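Local structure of aminoacyl-histidine dipeptidase (Vibrio alginolyticus, 3MRU) at residues 191-203 and 313-327. The protein probably hydrolyses dipeptides, aminoacyl-histidine dipeptides such as carnosine among them, as a zinc-dependent metallopeptidase of the M20C family. Residues are numbered along the deposited sequence; the frame is centred on the assembly and turned at random.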
ATOM      1  N   ALA A 191      -7.551  15.680   6.854  1.00 67.46           N
ATOM      2  CA  ALA A 191      -7.780  15.980   8.258  1.00 66.71           C
ATOM      3  C   ALA A 191      -8.798  17.108   8.475  1.00 66.51           C
ATOM      4  O   ALA A 191      -8.509  18.281   8.238  1.00 66.45           O
ATOM      5  CB  ALA A 191      -6.450  16.323   8.872  1.00 47.33           C
ATOM      6  N   MET A 192      -9.992  16.739   8.922  1.00 61.95           N
ATOM      7  CA  MET A 192     -11.019  17.705   9.213  1.00 62.30           C
ATOM      8  C   MET A 192     -10.988  18.062  10.684  1.00 62.79           C
ATOM      9  O   MET A 192     -11.155  17.199  11.545  1.00 62.98           O
ATOM     10  CB  MET A 192     -12.370  17.148   8.844  1.00 59.84           C
ATOM     11  CG  MET A 192     -13.374  18.219   8.613  1.00 59.92           C
ATOM     12  SD  MET A 192     -14.931  17.507   8.119  1.00 61.30           S
ATOM     13  CE  MET A 192     -14.685  17.167   6.376  1.00 59.22           C
ATOM     14  N   THR A 193     -10.780  19.344  10.970  1.00 46.31           N
ATOM     15  CA  THR A 193     -10.558  19.783  12.330  1.00 46.79           C
ATOM     16  C   THR A 193     -11.613  20.780  12.708  1.00 47.03           C
ATOM     17  O   THR A 193     -12.044  21.585  11.880  1.00 46.17           O
ATOM     18  CB  THR A 193      -9.174  20.447  12.506  1.00 69.55           C
ATOM     19  OG1 THR A 193      -8.362  20.221  11.340  1.00 69.38           O
ATOM     20  CG2 THR A 193      -8.480  19.901  13.763  1.00 69.53           C
ATOM     21  N   PHE A 194     -12.011  20.718  13.974  1.00 60.77           N
ATOM     22  CA  PHE A 194     -13.101  21.538  14.510  1.00 62.64           C
ATOM     23  C   PHE A 194     -12.614  22.394  15.669  1.00 64.67           C
ATOM     24  O   PHE A 194     -11.913  21.906  16.566  1.00 65.14           O
ATOM     25  CB  PHE A 194     -14.275  20.656  14.970  1.00 62.16           C
ATOM     26  CG  PHE A 194     -14.985  19.971  13.840  1.00 60.30           C
ATOM     27  CD1 PHE A 194     -14.500  18.768  13.323  1.00 58.30           C
ATOM     28  CD2 PHE A 194     -16.115  20.536  13.281  1.00 58.53           C
ATOM     29  CE1 PHE A 194     -15.114  18.155  12.272  1.00 57.63           C
ATOM     30  CE2 PHE A 194     -16.753  19.914  12.226  1.00 59.35           C
ATOM     31  CZ  PHE A 194     -16.246  18.731  11.716  1.00 59.57           C
ATOM     32  N   ASP A 195     -12.970  23.674  15.652  1.00 76.34           N
ATOM     33  CA  ASP A 195     -12.565  24.522  16.751  1.00 78.69           C
ATOM     34  C   ASP A 195     -13.696  24.716  17.753  1.00 79.69           C
ATOM     35  O   ASP A 195     -14.511  25.654  17.637  1.00 79.86           O
ATOM     36  CB  ASP A 195     -11.941  25.819  16.250  1.00101.26           C
ATOM     37  CG  ASP A 195     -10.430  25.702  16.085  1.00103.90           C
ATOM     38  OD1 ASP A 195      -9.761  25.146  17.001  1.00106.81           O
ATOM     39  OD2 ASP A 195      -9.910  26.154  15.038  1.00106.39           O
ATOM     40  N   ILE A 196     -13.719  23.815  18.739  1.00 70.25           N
ATOM     41  CA  ILE A 196     -14.824  23.727  19.691  1.00 71.56           C
ATOM     42  C   ILE A 196     -14.557  24.363  21.038  1.00 72.74           C
ATOM     43  O   ILE A 196     -13.417  24.381  21.536  1.00 72.10           O
ATOM     44  CB  ILE A 196     -15.333  22.269  19.930  1.00 67.23           C
ATOM     45  CG1 ILE A 196     -14.302  21.415  20.673  1.00 65.90           C
ATOM     46  CG2 ILE A 196     -15.727  21.613  18.617  1.00 68.23           C
ATOM     47  CD1 ILE A 196     -14.849  20.125  21.283  1.00 83.78           C
ATOM     48  N   THR A 197     -15.656  24.873  21.601  1.00117.99           N
ATOM     49  CA  THR A 197     -15.720  25.415  22.964  1.00119.45           C
ATOM     50  C   THR A 197     -16.730  24.620  23.819  1.00120.33           C
ATOM     51  O   THR A 197     -17.666  24.000  23.287  1.00121.00           O
ATOM     52  CB  THR A 197     -16.101  26.906  22.952  1.00 72.83           C
ATOM     53  OG1 THR A 197     -17.365  27.064  22.288  1.00 73.41           O
ATOM     54  CG2 THR A 197     -15.028  27.711  22.228  1.00 72.09           C
ATOM     55  N   ARG A 198     -16.540  24.649  25.134  1.00 93.64           N
ATOM     56  CA  ARG A 198     -17.297  23.789  26.021  1.00 94.46           C
ATOM     57  C   ARG A 198     -18.096  24.494  27.097  1.00 95.65           C
ATOM     58  O   ARG A 198     -17.614  25.431  27.733  1.00 96.29           O
ATOM     59  CB  ARG A 198     -16.364  22.797  26.671  1.00 82.98           C
ATOM     60  CG  ARG A 198     -15.943  21.732  25.733  1.00 81.96           C
ATOM     61  CD  ARG A 198     -14.950  20.871  26.392  1.00 80.14           C
ATOM     62  NE  ARG A 198     -15.141  19.499  25.961  1.00 80.03           N
ATOM     63  CZ  ARG A 198     -14.402  18.898  25.043  1.00 79.48           C
ATOM     64  NH1 ARG A 198     -14.659  17.639  24.734  1.00 79.48           N
ATOM     65  NH2 ARG A 198     -13.409  19.554  24.447  1.00 78.67           N
ATOM     66  N   ASP A 199     -19.325  24.019  27.293  1.00104.05           N
ATOM     67  CA  ASP A 199     -20.201  24.472  28.369  1.00105.11           C
ATOM     68  C   ASP A 199     -20.423  23.334  29.340  1.00105.47           C
ATOM     69  O   ASP A 199     -20.508  22.174  28.928  1.00106.05           O
ATOM     70  CB  ASP A 199     -21.517  24.977  27.799  1.00101.11           C
ATOM     71  CG  ASP A 199     -21.324  26.192  26.909  1.00102.83           C
ATOM     72  OD1 ASP A 199     -22.317  26.626  26.285  1.00105.56           O
ATOM     73  OD2 ASP A 199     -20.179  26.722  26.829  1.00103.37           O
ATOM     74  N   ALA A 200     -20.494  23.669  30.625  1.00 81.33           N
ATOM     75  CA  ALA A 200     -20.571  22.665  31.691  1.00 81.54           C
ATOM     76  C   ALA A 200     -21.859  21.842  31.667  1.00 81.85           C
ATOM     77  O   ALA A 200     -22.932  22.310  31.252  1.00 81.77           O
ATOM     78  CB  ALA A 200     -20.361  23.301  33.070  1.00 85.26           C
ATOM     79  N   ILE A 201     -21.697  20.602  32.110  1.00 90.03           N
ATOM     80  CA  ILE A 201     -22.732  19.591  32.276  1.00 90.78           C
ATOM     81  C   ILE A 201     -23.920  20.099  33.099  1.00 91.43           C
ATOM     82  O   ILE A 201     -23.752  20.421  34.274  1.00 91.73           O
ATOM     83  CB  ILE A 201     -22.125  18.381  33.028  1.00 90.83           C
ATOM     84  CG1 ILE A 201     -20.583  18.363  32.896  1.00 91.13           C
ATOM     85  CG2 ILE A 201     -22.795  17.074  32.600  1.00 90.43           C
ATOM     86  CD1 ILE A 201     -20.063  18.262  31.438  1.00 67.51           C
ATOM     87  N   PRO A 202     -25.128  20.152  32.506  1.00109.70           N
ATOM     88  CA  PRO A 202     -26.247  20.685  33.307  1.00110.21           C
ATOM     89  C   PRO A 202     -26.717  19.732  34.436  1.00110.64           C
ATOM     90  O   PRO A 202     -26.455  18.518  34.391  1.00110.66           O
ATOM     91  CB  PRO A 202     -27.347  20.959  32.266  1.00 89.77           C
ATOM     92  CG  PRO A 202     -27.012  20.069  31.100  1.00 89.48           C
ATOM     93  CD  PRO A 202     -25.539  19.749  31.145  1.00 89.14           C
ATOM     94  N   ALA A 203     -27.393  20.307  35.435  1.00101.29           N
ATOM     95  CA  ALA A 203     -27.741  19.610  36.668  1.00101.50           C
ATOM     96  C   ALA A 203     -28.428  18.270  36.419  1.00102.00           C
ATOM     97  O   ALA A 203     -29.376  18.173  35.623  1.00101.58           O
ATOM     98  CB  ALA A 203     -28.615  20.502  37.542  1.00 52.73           C
ATOM     99  N   ALA A 313     -14.848  17.190  32.648  1.00 98.03           N
ATOM    100  CA  ALA A 313     -15.977  17.237  31.694  1.00 96.65           C
ATOM    101  C   ALA A 313     -15.948  18.468  30.826  1.00 95.52           C
ATOM    102  O   ALA A 313     -15.002  18.668  30.068  1.00 95.32           O
ATOM    103  CB  ALA A 313     -17.330  17.141  32.377  1.00159.54           C
ATOM    104  N   GLN A 314     -16.983  19.298  30.959  1.00173.57           N
ATOM    105  CA  GLN A 314     -17.245  20.368  30.012  1.00170.47           C
ATOM    106  C   GLN A 314     -17.728  19.747  28.699  1.00168.16           C
ATOM    107  O   GLN A 314     -16.946  19.232  27.901  1.00168.19           O
ATOM    108  CB  GLN A 314     -16.006  21.256  29.808  1.00114.50           C
ATOM    109  CG  GLN A 314     -15.707  22.188  30.970  1.00114.92           C
ATOM    110  CD  GLN A 314     -16.843  23.166  31.197  1.00116.22           C
ATOM    111  OE1 GLN A 314     -17.452  23.670  30.246  1.00116.09           O
ATOM    112  NE2 GLN A 314     -17.152  23.427  32.464  1.00117.00           N
ATOM    113  N   VAL A 315     -19.042  19.768  28.506  1.00 93.31           N
ATOM    114  CA  VAL A 315     -19.668  19.243  27.298  1.00 90.90           C
ATOM    115  C   VAL A 315     -19.423  20.195  26.103  1.00 89.27           C
ATOM    116  O   VAL A 315     -19.209  21.387  26.303  1.00 89.12           O
ATOM    117  CB  VAL A 315     -21.177  19.015  27.567  1.00 70.20           C
ATOM    118  CG1 VAL A 315     -21.978  19.066  26.296  1.00 70.44           C
ATOM    119  CG2 VAL A 315     -21.378  17.686  28.272  1.00 69.83           C
ATOM    120  N   PHE A 316     -19.425  19.658  24.878  1.00 78.69           N
ATOM    121  CA  PHE A 316     -19.425  20.465  23.657  1.00 76.19           C
ATOM    122  C   PHE A 316     -20.531  21.471  23.717  1.00 75.15           C
ATOM    123  O   PHE A 316     -21.653  21.120  24.072  1.00 75.14           O
ATOM    124  CB  PHE A 316     -19.790  19.600  22.465  1.00 82.44           C
ATOM    125  CG  PHE A 316     -18.666  18.819  21.900  1.00 81.03           C
ATOM    126  CD1 PHE A 316     -17.863  18.025  22.712  1.00 79.88           C
ATOM    127  CD2 PHE A 316     -18.439  18.833  20.540  1.00 78.93           C
ATOM    128  CE1 PHE A 316     -16.843  17.280  22.175  1.00 79.10           C
ATOM    129  CE2 PHE A 316     -17.422  18.090  20.002  1.00 78.17           C
ATOM    130  CZ  PHE A 316     -16.623  17.305  20.818  1.00 78.76           C
ATOM    131  N   ALA A 317     -20.252  22.702  23.320  1.00 60.43           N
ATOM    132  CA  ALA A 317     -21.336  23.633  23.059  1.00 59.63           C
ATOM    133  C   ALA A 317     -22.321  22.976  22.092  1.00 59.03           C
ATOM    134  O   ALA A 317     -21.963  22.046  21.370  1.00 58.64           O
ATOM    135  CB  ALA A 317     -20.801  24.915  22.473  1.00 81.78           C
ATOM    136  N   ILE A 318     -23.560  23.455  22.077  1.00 95.96           N
ATOM    137  CA  ILE A 318     -24.579  22.876  21.192  1.00 95.50           C
ATOM    138  C   ILE A 318     -24.194  22.984  19.716  1.00 95.24           C
ATOM    139  O   ILE A 318     -24.139  21.960  19.015  1.00 95.20           O
ATOM    140  CB  ILE A 318     -26.038  23.430  21.459  1.00 96.40           C
ATOM    141  CG1 ILE A 318     -27.085  22.353  21.148  1.00 96.04           C
ATOM    142  CG2 ILE A 318     -26.334  24.735  20.695  1.00 95.52           C
ATOM    143  CD1 ILE A 318     -26.669  21.109  20.354  1.00 85.87           C
ATOM    144  N   ALA A 319     -23.896  24.214  19.276  1.00100.19           N
ATOM    145  CA  ALA A 319     -23.617  24.516  17.872  1.00 99.47           C
ATOM    146  C   ALA A 319     -22.418  23.738  17.359  1.00 99.00           C
ATOM    147  O   ALA A 319     -22.358  23.411  16.176  1.00 99.30           O
ATOM    148  CB  ALA A 319     -23.409  26.007  17.667  1.00103.46           C
ATOM    149  N   ASP A 320     -21.477  23.438  18.248  1.00 79.55           N
ATOM    150  CA  ASP A 320     -20.326  22.602  17.900  1.00 78.93           C
ATOM    151  C   ASP A 320     -20.695  21.121  17.816  1.00 77.96           C
ATOM    152  O   ASP A 320     -20.268  20.412  16.900  1.00 77.75           O
ATOM    153  CB  ASP A 320     -19.181  22.813  18.901  1.00 96.72           C
ATOM    154  CG  ASP A 320     -18.507  24.186  18.761  1.00 97.56           C
ATOM    155  OD1 ASP A 320     -18.532  24.763  17.634  1.00 98.28           O
ATOM    156  OD2 ASP A 320     -17.946  24.670  19.788  1.00 97.09           O
ATOM    157  N   GLN A 321     -21.479  20.660  18.790  1.00 87.21           N
ATOM    158  CA  GLN A 321     -22.008  19.298  18.793  1.00 85.80           C
ATOM    159  C   GLN A 321     -22.796  19.068  17.519  1.00 84.82           C
ATOM    160  O   GLN A 321     -22.601  18.076  16.819  1.00 84.94           O
ATOM    161  CB  GLN A 321     -22.920  19.091  19.993  1.00 80.97           C
ATOM    162  CG  GLN A 321     -23.480  17.718  20.093  1.00 79.92           C
ATOM    163  CD  GLN A 321     -23.890  17.367  21.497  1.00 80.60           C
ATOM    164  OE1 GLN A 321     -24.748  16.515  21.695  1.00 80.78           O
ATOM    165  NE2 GLN A 321     -23.269  18.009  22.489  1.00 82.01           N
ATOM    166  N   GLN A 322     -23.670  20.007  17.208  1.00 69.85           N
ATOM    167  CA  GLN A 322     -24.487  19.874  16.030  1.00 69.05           C
ATOM    168  C   GLN A 322     -23.661  19.733  14.749  1.00 67.70           C
ATOM    169  O   GLN A 322     -23.759  18.691  14.067  1.00 67.96           O
ATOM    170  CB  GLN A 322     -25.524  20.992  15.978  1.00 89.44           C
ATOM    171  CG  GLN A 322     -26.453  20.893  17.191  1.00 92.20           C
ATOM    172  CD  GLN A 322     -27.701  21.760  17.112  1.00 96.28           C
ATOM    173  OE1 GLN A 322     -27.714  22.810  16.451  1.00 98.44           O
ATOM    174  NE2 GLN A 322     -28.760  21.331  17.813  1.00 96.16           N
ATOM    175  N   ARG A 323     -22.809  20.727  14.465  1.00 72.48           N
ATOM    176  CA  ARG A 323     -22.032  20.762  13.210  1.00 70.24           C
ATOM    177  C   ARG A 323     -21.046  19.596  13.041  1.00 68.70           C
ATOM    178  O   ARG A 323     -20.866  19.078  11.943  1.00 68.13           O
ATOM    179  CB  ARG A 323     -21.367  22.130  12.991  1.00 70.76           C
ATOM    180  CG  ARG A 323     -20.155  22.431  13.854  1.00 70.55           C
ATOM    181  CD  ARG A 323     -19.897  23.948  13.973  1.00 70.85           C
ATOM    182  NE  ARG A 323     -18.738  24.199  14.821  1.00 70.34           N
ATOM    183  CZ  ARG A 323     -17.488  24.180  14.377  1.00 70.67           C
ATOM    184  NH1 ARG A 323     -17.240  23.955  13.093  1.00 71.43           N
ATOM    185  NH2 ARG A 323     -16.484  24.384  15.213  1.00 70.14           N
ATOM    186  N   PHE A 324     -20.436  19.171  14.136  1.00 70.91           N
ATOM    187  CA  PHE A 324     -19.531  18.046  14.074  1.00 69.69           C
ATOM    188  C   PHE A 324     -20.317  16.789  13.708  1.00 69.48           C
ATOM    189  O   PHE A 324     -19.914  16.026  12.822  1.00 69.39           O
ATOM    190  CB  PHE A 324     -18.781  17.865  15.402  1.00 51.31           C
ATOM    191  CG  PHE A 324     -18.124  16.521  15.552  1.00 49.76           C
ATOM    192  CD1 PHE A 324     -17.137  16.113  14.685  1.00 48.59           C
ATOM    193  CD2 PHE A 324     -18.517  15.651  16.559  1.00 48.64           C
ATOM    194  CE1 PHE A 324     -16.548  14.869  14.842  1.00 49.85           C
ATOM    195  CE2 PHE A 324     -17.929  14.409  16.724  1.00 47.11           C
ATOM    196  CZ  PHE A 324     -16.948  14.013  15.877  1.00 48.31           C
ATOM    197  N   ILE A 325     -21.437  16.572  14.387  1.00 77.35           N
ATOM    198  CA  ILE A 325     -22.206  15.361  14.121  1.00 76.83           C
ATOM    199  C   ILE A 325     -22.792  15.320  12.690  1.00 76.47           C
ATOM    200  O   ILE A 325     -22.649  14.294  12.000  1.00 77.06           O
ATOM    201  CB  ILE A 325     -23.274  15.082  15.183  1.00 70.97           C
ATOM    202  CG1 ILE A 325     -22.693  14.196  16.279  1.00 69.40           C
ATOM    203  CG2 ILE A 325     -24.468  14.363  14.572  1.00 71.30           C
ATOM    204  CD1 ILE A 325     -21.745  14.905  17.241  1.00 79.15           C
ATOM    205  N   ALA A 326     -23.418  16.413  12.240  1.00 46.95           N
ATOM    206  CA  ALA A 326     -23.877  16.477  10.850  1.00 45.70           C
ATOM    207  C   ALA A 326     -22.726  16.157   9.888  1.00 45.11           C
ATOM    208  O   ALA A 326     -22.889  15.399   8.923  1.00 44.32           O
ATOM    209  CB  ALA A 326     -24.475  17.826  10.541  1.00 31.22           C
ATOM    210  N   ALA A 327     -21.559  16.723  10.193  1.00 64.99           N
ATOM    211  CA  ALA A 327     -20.377  16.561   9.375  1.00 64.82           C
ATOM    212  C   ALA A 327     -20.044  15.086   9.345  1.00 64.67           C
ATOM    213  O   ALA A 327     -20.108  14.460   8.287  1.00 65.30           O
ATOM    214  CB  ALA A 327     -19.221  17.377   9.923  1.00 69.30           C
TER
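Phe194 and Phe324 meet as a T-shaped pair: ring centroids lie 5.4 Å apart, planes are turned by 78°, and the CD1 edge of Phe324 points at the Phe194 face. Ala327 CB and Arg323 NH1 sit at the edge of the Phe194 ring, whose CD2 lies over a face of the Arg323 guanidinium; Phe253 of strand 249-255 also meets the Phe324 ring, nearly at a right angle. Further along, Ile196 CD1 stands over the face of Phe316, 3.5 Å from the ring centroid and 16° off its normal, a CH-pi contact. With CG1 lodged between backbone N and carbonyl carbon (chi1 69°), Ile196 leaves its CG2 branch against Asp320 CB.

Asp320 divides its carboxylate between two partners. OD2, met nearly along its C-O axis, takes Thr197 N at 2.9 Å; OD1 receives both NE and NH2 of Arg323 side-on, the NE bond of the salt bridge measuring 2.9 Å. Ala317 N, at the helix N-cap position, bonds to Thr197 O at 2.9 Å. The chain then pairs antiparallel, Asp199 N giving to Val315 O at 2.8 Å, and Arg198 NE gives a hydrogen bond to Gln314 O at 2.7 Å, the oxygen lying in the guanidinium plane.

Away from the zinc site, long strand 181-199 is thus joined to helix 318-330 by aromatic packing and to strand 315-316 by backbone pairing; between them, Asp320 OD1 and Ala390 O, which accepts from NH1, together hold the Arg323 guanidinium, and the carboxylate probably has its negative charge stabilised.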